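Local atomic coordinates of sugar isomerase (Sinorhizobium meliloti, PDB entry 3QC0), a protein that probably interconverts sugars as a zinc-binding isomerase of the xylose isomerase-like TIM-barrel family. Residues A[10-15]-A[248-253]; A[14-19]-A[254-259]; A[175-180]-A[204-209]. All blocks are in the same frame, centred on the assembly; numbering follows the deposited sequence.

Interaction 1. Residues A[10-15]-A[248-253]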
loop_
_atom_site.group_PDB
_atom_site.type_symbol
_atom_site.label_atom_id
_atom_site.label_comp_id
_atom_site.label_asym_id
_atom_site.label_seq_id
_atom_site.Cartn_x
_atom_site.Cartn_y
_atom_site.Cartn_z
ATOM N N ASN A 10 13.891 -13.532 12.492
ATOM C CA ASN A 10 13.394 -12.418 13.269
ATOM C C ASN A 10 12.484 -13.044 14.319
ATOM O O ASN A 10 11.590 -13.820 13.986
ATOM C CB ASN A 10 12.666 -11.416 12.366
ATOM C CG ASN A 10 12.166 -10.242 13.100
ATOM O OD1 ASN A 10 11.328 -10.374 14.020
ATOM N ND2 ASN A 10 12.552 -9.037 12.619
ATOM N N LEU A 11 12.729 -12.748 15.594
ATOM C CA LEU A 11 12.057 -13.470 16.660
ATOM C C LEU A 11 10.587 -13.140 16.785
ATOM O O LEU A 11 9.857 -13.797 17.491
ATOM C CB LEU A 11 12.784 -13.219 17.982
ATOM C CG LEU A 11 14.254 -13.655 17.992
ATOM C CD1 LEU A 11 14.846 -13.606 19.442
ATOM C CD2 LEU A 11 14.492 -15.024 17.365
ATOM N N ALA A 12 10.095 -12.162 16.015
ATOM C CA ALA A 12 8.646 -11.996 15.932
ATOM C C ALA A 12 7.985 -13.261 15.401
ATOM O O ALA A 12 6.840 -13.556 15.723
ATOM C CB ALA A 12 8.282 -10.820 15.025
ATOM N N THR A 13 8.705 -14.001 14.584
ATOM C CA THR A 13 8.175 -15.208 13.946
ATOM C C THR A 13 7.668 -16.243 14.947
ATOM O O THR A 13 6.692 -16.954 14.668
ATOM C CB THR A 13 9.233 -15.806 13.011
ATOM O OG1 THR A 13 9.502 -14.836 11.995
ATOM C CG2 THR A 13 8.779 -17.103 12.307
ATOM N N ILE A 14 8.300 -16.275 16.123
ATOM C CA ILE A 14 7.883 -17.220 17.189
ATOM C C ILE A 14 7.656 -16.464 18.497
ATOM O O ILE A 14 7.953 -16.961 19.619
ATOM C CB ILE A 14 8.902 -18.419 17.339
ATOM C CG1 ILE A 14 10.339 -17.925 17.460
ATOM C CG2 ILE A 14 8.743 -19.421 16.155
ATOM C CD1 ILE A 14 11.365 -19.053 17.843
ATOM N N ARG A 15 7.100 -15.263 18.386
ATOM C CA ARG A 15 6.987 -14.371 19.524
ATOM C C ARG A 15 5.952 -14.819 20.548
ATOM O O ARG A 15 6.079 -14.460 21.713
ATOM C CB ARG A 15 6.660 -12.929 19.080
ATOM C CG ARG A 15 5.330 -12.809 18.361
ATOM C CD ARG A 15 4.256 -12.154 19.159
ATOM N NE ARG A 15 4.607 -10.798 19.538
ATOM C CZ ARG A 15 3.865 -10.043 20.351
ATOM N NH1 ARG A 15 2.719 -10.511 20.853
ATOM N NH2 ARG A 15 4.262 -8.809 20.667
ATOM N N GLU A 248 10.663 -12.939 8.890
ATOM C CA GLU A 248 9.864 -12.096 9.760
ATOM C C GLU A 248 8.401 -12.295 9.405
ATOM O O GLU A 248 7.885 -11.769 8.421
ATOM C CB GLU A 248 10.270 -10.621 9.628
ATOM C CG GLU A 248 9.516 -9.712 10.570
ATOM C CD GLU A 248 9.892 -8.279 10.411
ATOM O OE1 GLU A 248 10.248 -7.898 9.306
ATOM O OE2 GLU A 248 9.880 -7.549 11.421
ATOM N N ILE A 249 7.739 -13.126 10.196
ATOM C CA ILE A 249 6.347 -13.503 10.006
ATOM C C ILE A 249 5.519 -13.117 11.232
ATOM O O ILE A 249 5.823 -13.524 12.348
ATOM C CB ILE A 249 6.193 -15.028 9.751
ATOM C CG1 ILE A 249 6.943 -15.417 8.477
ATOM C CG2 ILE A 249 4.693 -15.410 9.652
ATOM C CD1 ILE A 249 7.145 -16.928 8.224
ATOM N N PHE A 250 4.471 -12.338 11.020
ATOM C CA PHE A 250 3.439 -12.050 12.004
ATOM C C PHE A 250 2.192 -12.825 11.568
ATOM O O PHE A 250 1.610 -12.496 10.533
ATOM C CB PHE A 250 3.083 -10.545 12.090
ATOM C CG PHE A 250 4.264 -9.590 12.152
ATOM C CD1 PHE A 250 5.483 -9.939 12.682
ATOM C CD2 PHE A 250 4.099 -8.281 11.732
ATOM C CE1 PHE A 250 6.546 -9.021 12.714
ATOM C CE2 PHE A 250 5.152 -7.372 11.774
ATOM C CZ PHE A 250 6.390 -7.756 12.251
ATOM N N SER A 251 1.799 -13.870 12.298
ATOM C CA SER A 251 0.687 -14.740 11.865
ATOM C C SER A 251 -0.166 -15.177 13.047
ATOM O O SER A 251 0.037 -16.263 13.613
ATOM C CB SER A 251 1.209 -15.949 11.098
ATOM O OG SER A 251 0.140 -16.814 10.686
ATOM N N ALA A 252 -1.140 -14.352 13.383
ATOM C CA ALA A 252 -1.908 -14.537 14.611
ATOM C C ALA A 252 -2.713 -15.823 14.590
ATOM O O ALA A 252 -2.903 -16.430 15.648
ATOM C CB ALA A 252 -2.832 -13.347 14.867
ATOM N N ASP A 253 -3.203 -16.228 13.434
ATOM C CA ASP A 253 -4.130 -17.379 13.359
ATOM C C ASP A 253 -3.512 -18.645 12.800
ATOM O O ASP A 253 -4.199 -19.675 12.707
ATOM C CB ASP A 253 -5.355 -16.991 12.526
ATOM C CG ASP A 253 -6.280 -16.023 13.277
ATOM O OD1 ASP A 253 -6.205 -15.961 14.541
ATOM O OD2 ASP A 253 -7.093 -15.338 12.602
#
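The hydroxyl OG1 of T13 is gripped from several sides: I249 N donates to it at 3.0 Å, V247 O is a hydrogen-bond partner, and N10 O lies 3.1 Å from the same OG1. With OG1 beside its own backbone N (chi1 -62°), T13 reaches the backbone of I249 and sets CG2 close to I249 CB. A CA-H...O contact from T13 CA to I249 O, 3.3 Å, runs next to this bond.

N10 lays its amide over the carboxylate of E248, the planes 30° apart and stacked, with N10 CG 3.7 Å from E248 CG. The amide is held in place: N10 OD1 accepts from A12 N at 2.9 Å in an Asx turn and also from W38 NE1, while ND2 donates to E246. Cutting this side chain back to an alanine is likely to leave the N-H groups of A12 and W38 without their acceptor, E246 without its donor and the flank of zinc ligand E248 uncovered. Further out, A12 CB meets the edge of the F250 ring at CE1, 3.4 Å. The contact joins the loops leaving strands 7-10 and 245-247, where the barrel closes, with T13 against helix 260-274 and L11 against helix 20-29.

Interaction 2. Residues A[14-19]-A[254-259]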
loop_
_atom_site.group_PDB
_atom_site.type_symbol
_atom_site.label_atom_id
_atom_site.label_comp_id
_atom_site.label_asym_id
_atom_site.label_seq_id
_atom_site.Cartn_x
_atom_site.Cartn_y
_atom_site.Cartn_z
ATOM N N ILE A 14 8.300 -16.275 16.123
ATOM C CA ILE A 14 7.883 -17.220 17.189
ATOM C C ILE A 14 7.656 -16.464 18.497
ATOM O O ILE A 14 7.953 -16.961 19.619
ATOM C CB ILE A 14 8.902 -18.419 17.339
ATOM C CG1 ILE A 14 10.339 -17.925 17.460
ATOM C CG2 ILE A 14 8.743 -19.421 16.155
ATOM C CD1 ILE A 14 11.365 -19.053 17.843
ATOM N N ARG A 15 7.100 -15.263 18.386
ATOM C CA ARG A 15 6.987 -14.371 19.524
ATOM C C ARG A 15 5.952 -14.819 20.548
ATOM O O ARG A 15 6.079 -14.460 21.713
ATOM C CB ARG A 15 6.660 -12.929 19.080
ATOM C CG ARG A 15 5.330 -12.809 18.361
ATOM C CD ARG A 15 4.256 -12.154 19.159
ATOM N NE ARG A 15 4.607 -10.798 19.538
ATOM C CZ ARG A 15 3.865 -10.043 20.351
ATOM N NH1 ARG A 15 2.719 -10.511 20.853
ATOM N NH2 ARG A 15 4.262 -8.809 20.667
ATOM N N GLU A 16 4.938 -15.573 20.126
ATOM C CA GLU A 16 3.896 -16.003 21.066
ATOM C C GLU A 16 4.397 -17.204 21.870
ATOM O O GLU A 16 3.998 -17.389 23.031
ATOM C CB GLU A 16 2.580 -16.344 20.355
ATOM C CG GLU A 16 1.820 -15.114 19.813
ATOM C CD GLU A 16 1.310 -14.185 20.915
ATOM O OE1 GLU A 16 0.864 -14.671 21.983
ATOM O OE2 GLU A 16 1.322 -12.965 20.724
ATOM N N GLN A 17 5.301 -17.966 21.258
ATOM C CA GLN A 17 5.751 -19.257 21.798
ATOM C C GLN A 17 6.974 -19.160 22.678
ATOM O O GLN A 17 7.146 -19.980 23.577
ATOM C CB GLN A 17 6.085 -20.203 20.649
ATOM C CG GLN A 17 4.907 -20.455 19.695
ATOM C CD GLN A 17 4.930 -19.591 18.429
ATOM O OE1 GLN A 17 5.138 -18.358 18.493
ATOM N NE2 GLN A 17 4.730 -20.235 17.279
ATOM N N CYS A 18 7.829 -18.177 22.424
ATOM C CA CYS A 18 9.166 -18.147 22.973
ATOM C C CYS A 18 9.595 -16.772 23.382
ATOM O O CYS A 18 9.453 -15.826 22.604
ATOM C CB CYS A 18 10.210 -18.665 21.974
ATOM S SG CYS A 18 9.936 -20.305 21.310
ATOM N N GLY A 19 10.184 -16.675 24.566
ATOM C CA GLY A 19 10.976 -15.515 24.900
ATOM C C GLY A 19 12.351 -15.659 24.280
ATOM O O GLY A 19 12.629 -16.615 23.563
ATOM N N ASN A 254 -2.226 -18.607 12.464
ATOM C CA ASN A 254 -1.532 -19.771 11.945
ATOM C C ASN A 254 -0.194 -20.004 12.670
ATOM O O ASN A 254 -0.163 -20.705 13.690
ATOM C CB ASN A 254 -1.378 -19.702 10.411
ATOM C CG ASN A 254 -0.843 -20.979 9.812
ATOM O OD1 ASN A 254 -0.709 -21.996 10.507
ATOM N ND2 ASN A 254 -0.538 -20.956 8.515
ATOM N N TRP A 255 0.896 -19.404 12.221
ATOM C CA TRP A 255 2.233 -19.783 12.706
ATOM C C TRP A 255 2.460 -19.466 14.172
ATOM O O TRP A 255 3.170 -20.229 14.857
ATOM C CB TRP A 255 3.338 -19.190 11.824
ATOM C CG TRP A 255 3.140 -19.626 10.429
ATOM C CD1 TRP A 255 2.621 -18.880 9.382
ATOM C CD2 TRP A 255 3.384 -20.925 9.905
ATOM N NE1 TRP A 255 2.539 -19.651 8.270
ATOM C CE2 TRP A 255 2.975 -20.914 8.547
ATOM C CE3 TRP A 255 3.865 -22.117 10.457
ATOM C CZ2 TRP A 255 3.098 -22.021 7.725
ATOM C CZ3 TRP A 255 3.983 -23.212 9.644
ATOM C CH2 TRP A 255 3.611 -23.167 8.295
ATOM N N TRP A 256 1.814 -18.436 14.696
ATOM C CA TRP A 256 1.952 -18.123 16.121
ATOM C C TRP A 256 1.208 -19.126 17.010
ATOM O O TRP A 256 1.417 -19.103 18.212
ATOM C CB TRP A 256 1.457 -16.715 16.473
ATOM C CG TRP A 256 2.399 -15.612 16.044
ATOM C CD1 TRP A 256 3.655 -15.753 15.543
ATOM C CD2 TRP A 256 2.141 -14.209 16.101
ATOM N NE1 TRP A 256 4.208 -14.510 15.289
ATOM C CE2 TRP A 256 3.298 -13.547 15.622
ATOM C CE3 TRP A 256 1.059 -13.445 16.508
ATOM C CZ2 TRP A 256 3.383 -12.165 15.534
ATOM C CZ3 TRP A 256 1.138 -12.076 16.429
ATOM C CH2 TRP A 256 2.313 -11.445 15.951
ATOM N N LYS A 257 0.336 -19.933 16.409
ATOM C CA LYS A 257 -0.458 -20.931 17.150
ATOM C C LYS A 257 0.150 -22.327 17.042
ATOM O O LYS A 257 -0.417 -23.306 17.573
ATOM C CB LYS A 257 -1.899 -20.942 16.634
ATOM C CG LYS A 257 -2.722 -19.725 17.043
ATOM C CD LYS A 257 -4.156 -19.803 16.514
ATOM C CE LYS A 257 -5.058 -18.790 17.219
ATOM N NZ LYS A 257 -6.433 -18.755 16.653
ATOM N N ARG A 258 1.296 -22.445 16.374
ATOM C CA ARG A 258 1.938 -23.736 16.152
ATOM C C ARG A 258 3.219 -23.897 16.986
ATOM O O ARG A 258 3.799 -22.912 17.421
ATOM C CB ARG A 258 2.221 -23.907 14.662
ATOM C CG ARG A 258 0.909 -24.053 13.878
ATOM C CD ARG A 258 1.025 -23.829 12.417
ATOM N NE ARG A 258 1.666 -24.920 11.708
ATOM C CZ ARG A 258 1.472 -25.196 10.422
ATOM N NH1 ARG A 258 0.662 -24.452 9.682
ATOM N NH2 ARG A 258 2.101 -26.219 9.863
ATOM N N PRO A 259 3.651 -25.152 17.259
ATOM C CA PRO A 259 4.865 -25.290 18.077
ATOM C C PRO A 259 6.071 -24.620 17.406
ATOM O O PRO A 259 6.282 -24.776 16.192
ATOM C CB PRO A 259 5.051 -26.830 18.207
ATOM C CG PRO A 259 3.717 -27.399 17.844
ATOM C CD PRO A 259 3.151 -26.458 16.800
#
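R15 and W256 meet with the aliphatic part of the arginine lying over one face of the indole. R15 CG is 3.5 Å from W256 CE2, offset toward the rim, and R15 CD stands 3.8 Å from the centroid of the W256 six-membered ring in a CH-pi contact. R15 takes this path because CG sits between the backbone N and carbonyl carbon (chi1 62°) and the chain bends again at chi2 and chi3. Its guanidinium is turned only 25° from the indole plane, but R15 CZ stands 5.4 Å from that centroid, so any cation-pi attraction is weak at most. E16 holds the guanidinium instead, through a salt bridge from R15 NH1 to E16 OE2 of 2.8 Å in the guanidinium plane, meeting OE2 on its anti side and out of the carboxylate plane. E16 crosses W256 obliquely, with E16 CG 3.7 Å from W256 CB, so both partners of the salt bridge pack on the tryptophan.

Q17 supplies the polar half of the contact. Bent at chi2, the side chain points Q17 NE2 at two backbone carbonyls: R258 O receives a nearly straight bond of 2.8 Å (N-H...O 164°), close to the amide plane, whereas the bond to W255 O, at 2.9 Å, is weak. One amide nitrogen thereby links the first residue of the 3-10 segment 255-257 to the residue just after it. The indole N-H is used as well: W256 NE1 donates to A12 O, which holds the ring's rotation.

The pairing is that of neighbouring beta-alpha loops in a TIM barrel: the first and the last, which follow strands 7-10 and 245-247, meet near the surface and lead through N-cap residues G19 and P259 into helices 20-29 and 260-274.

Interaction 3. Residues A[175-180]-A[204-209]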
loop_
_atom_site.group_PDB
_atom_site.type_symbol
_atom_site.label_atom_id
_atom_site.label_comp_id
_atom_site.label_asym_id
_atom_site.label_seq_id
_atom_site.Cartn_x
_atom_site.Cartn_y
_atom_site.Cartn_z
ATOM N N ALA A 175 16.632 -1.401 4.981
ATOM C CA ALA A 175 16.198 -2.768 5.160
ATOM C C ALA A 175 15.084 -3.032 4.154
ATOM O O ALA A 175 14.077 -2.334 4.143
ATOM C CB ALA A 175 15.661 -2.992 6.604
ATOM N N ILE A 176 15.299 -4.041 3.331
ATOM C CA ILE A 176 14.362 -4.400 2.266
ATOM C C ILE A 176 13.552 -5.602 2.708
ATOM O O ILE A 176 14.064 -6.724 2.766
ATOM C CB ILE A 176 15.085 -4.647 0.903
ATOM C CG1 ILE A 176 15.962 -3.446 0.478
ATOM C CG2 ILE A 176 14.026 -4.992 -0.194
ATOM C CD1 ILE A 176 16.809 -3.709 -0.769
ATOM N N ASP A 177 12.292 -5.355 3.071
ATOM C CA ASP A 177 11.378 -6.396 3.565
ATOM C C ASP A 177 10.375 -6.637 2.464
ATOM O O ASP A 177 9.698 -5.713 2.032
ATOM C CB ASP A 177 10.722 -5.897 4.848
ATOM C CG ASP A 177 9.769 -6.889 5.486
ATOM O OD1 ASP A 177 9.159 -7.687 4.757
ATOM O OD2 ASP A 177 9.641 -6.837 6.737
ATOM N N VAL A 178 10.361 -7.855 1.946
ATOM C CA VAL A 178 9.532 -8.176 0.778
ATOM C C VAL A 178 8.072 -7.848 1.038
ATOM O O VAL A 178 7.354 -7.482 0.100
ATOM C CB VAL A 178 9.692 -9.644 0.346
ATOM C CG1 VAL A 178 11.184 -9.893 -0.060
ATOM C CG2 VAL A 178 9.238 -10.643 1.432
ATOM N N TYR A 179 7.627 -7.953 2.285
ATOM C CA TYR A 179 6.221 -7.671 2.581
ATOM C C TYR A 179 5.867 -6.241 2.224
ATOM O O TYR A 179 4.804 -5.930 1.749
ATOM C CB TYR A 179 5.887 -7.903 4.063
ATOM C CG TYR A 179 4.433 -8.206 4.313
ATOM C CD1 TYR A 179 3.881 -9.415 3.897
ATOM C CD2 TYR A 179 3.595 -7.299 4.965
ATOM C CE1 TYR A 179 2.539 -9.703 4.100
ATOM C CE2 TYR A 179 2.250 -7.592 5.203
ATOM C CZ TYR A 179 1.727 -8.805 4.762
ATOM O OH TYR A 179 0.404 -9.124 5.005
ATOM N N HIS A 180 6.808 -5.343 2.487
ATOM C CA HIS A 180 6.560 -3.923 2.367
ATOM C C HIS A 180 6.770 -3.399 0.953
ATOM O O HIS A 180 6.239 -2.319 0.616
ATOM C CB HIS A 180 7.489 -3.158 3.315
ATOM C CG HIS A 180 7.272 -3.501 4.748
ATOM N ND1 HIS A 180 6.007 -3.610 5.289
ATOM C CD2 HIS A 180 8.148 -3.744 5.760
ATOM C CE1 HIS A 180 6.118 -3.945 6.568
ATOM N NE2 HIS A 180 7.402 -4.024 6.876
ATOM N N HIS A 204 14.496 -8.890 4.535
ATOM C CA HIS A 204 13.520 -9.628 5.313
ATOM C C HIS A 204 12.605 -10.392 4.376
ATOM O O HIS A 204 12.132 -9.838 3.354
ATOM C CB HIS A 204 12.655 -8.738 6.214
ATOM C CG HIS A 204 13.424 -7.800 7.077
ATOM N ND1 HIS A 204 12.831 -6.788 7.798
ATOM C CD2 HIS A 204 14.753 -7.739 7.351
ATOM C CE1 HIS A 204 13.777 -6.135 8.471
ATOM N NE2 HIS A 204 14.944 -6.706 8.226
ATOM N N ILE A 205 12.316 -11.633 4.761
ATOM C CA ILE A 205 11.489 -12.528 3.965
ATOM C C ILE A 205 10.279 -13.070 4.717
ATOM O O ILE A 205 10.264 -13.146 5.933
ATOM C CB ILE A 205 12.303 -13.689 3.355
ATOM C CG1 ILE A 205 13.006 -14.491 4.452
ATOM C CG2 ILE A 205 13.281 -13.147 2.299
ATOM C CD1 ILE A 205 13.626 -15.836 3.897
ATOM N N CYS A 206 9.266 -13.412 3.913
ATOM C CA CYS A 206 7.919 -13.824 4.335
ATOM C C CYS A 206 7.137 -13.831 3.011
ATOM O O CYS A 206 7.746 -13.846 1.947
ATOM C CB CYS A 206 7.300 -12.886 5.374
ATOM S SG CYS A 206 7.166 -11.196 4.803
ATOM N N ASP A 207 5.820 -13.869 3.088
ATOM C CA ASP A 207 5.042 -13.869 1.874
ATOM C C ASP A 207 3.754 -13.071 2.020
ATOM O O ASP A 207 3.295 -12.809 3.146
ATOM C CB ASP A 207 4.723 -15.317 1.421
ATOM C CG ASP A 207 4.837 -15.509 -0.098
ATOM O OD1 ASP A 207 4.630 -14.513 -0.866
ATOM O OD2 ASP A 207 5.099 -16.667 -0.548
ATOM N N TRP A 208 3.213 -12.685 0.868
ATOM C CA TRP A 208 1.948 -11.983 0.762
ATOM C C TRP A 208 0.863 -12.959 0.355
ATOM O O TRP A 208 0.899 -13.499 -0.744
ATOM C CB TRP A 208 2.064 -10.818 -0.255
ATOM C CG TRP A 208 0.788 -10.010 -0.294
ATOM C CD1 TRP A 208 -0.347 -10.295 -1.024
ATOM C CD2 TRP A 208 0.478 -8.830 0.456
ATOM N NE1 TRP A 208 -1.299 -9.341 -0.801
ATOM C CE2 TRP A 208 -0.824 -8.436 0.109
ATOM C CE3 TRP A 208 1.188 -8.035 1.316
ATOM C CZ2 TRP A 208 -1.424 -7.322 0.660
ATOM C CZ3 TRP A 208 0.593 -6.944 1.881
ATOM C CH2 TRP A 208 -0.694 -6.572 1.528
ATOM N N LEU A 209 -0.065 -13.214 1.273
ATOM C CA LEU A 209 -1.110 -14.218 1.046
ATOM C C LEU A 209 -2.256 -13.678 0.208
ATOM O O LEU A 209 -2.569 -12.500 0.266
ATOM C CB LEU A 209 -1.625 -14.740 2.390
ATOM C CG LEU A 209 -0.593 -15.414 3.307
ATOM C CD1 LEU A 209 -1.308 -15.753 4.636
ATOM C CD2 LEU A 209 0.061 -16.611 2.584
HETATM O O HOH W 1 -0.280 -11.458 3.735
#
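D177 and H204 bring OD2 and ND1 within 3.4 Å of each other without a hydrogen bond, because both atoms ligate the same zinc ion. D177 OD2 lies at the edge of the imidazole, in its plane, while the carboxylate is turned 67° against the ring. D177 reaches the metal with CG anti to its own backbone N (chi1 -179°), and H204 CB packs 3.5 Å from D177 CG.

The backbones fix this pair. D177 and H204 form a parallel beta bridge with both side chains on the same face of the sheet; H204 N donates to I176 O at 2.8 Å, and V178 N to H204 O at 3.0 Å in an almost straight bond (173°). Strand 172-177 then turns directly into helix 178-181, and D177 is its N-cap: OD1 accepts from Y179 N at 2.9 Å.

Beyond the bridge a cysteine sulfur and two aromatic rings carry the packing. C206 SG touches Y179 CB and lies obliquely to the tyrosine ring, while V178 CG2 flanks the same sulfur. D207 O comes to the ring edge, near its plane. W208 brings CE3 over one face of the Y179 ring, 3.5 Å from Y179 CE1, in an oblique pairing. A water hydrogen-bonded to Y179 OH accepts from L209 N, with 3.0 Å between that N and the water oxygen. W208 packs on A150 of the second subunit as well, so this end lies near the dimer interface.

E142 and E248 complete the zinc site, and R219 hydrogen-bonds D177 OD2. One carboxylate thus serves metal, arginine and helix cap at once, which is likely to hold its plane and rotation, and with them the position of the zinc ligand, to a narrow range.

All three contacts belong to one closed eight-stranded parallel barrel and lie at the C-terminal ends of its strands and in what follows them. Interactions 1 and 2 start from the same loop, after strand 7-10, share I14 and R15, and have centres about 7 Å apart. Interaction 3 falls inside the long chain loop that each of them closes, on adjacent strands 172-177 and 200-205. Its centre lies about 13 Å from that of interaction 1, which it meets at the zinc site and through a probable hydrogen bond from E248 N to I205 O; the centres of interactions 2 and 3 are about 19 Å apart. Interactions 1 and 3 thus bring three of the four zinc ligands, E248, D177 and H204, from three consecutive strands, while interaction 2 joins the first and last beta-alpha loops farther out.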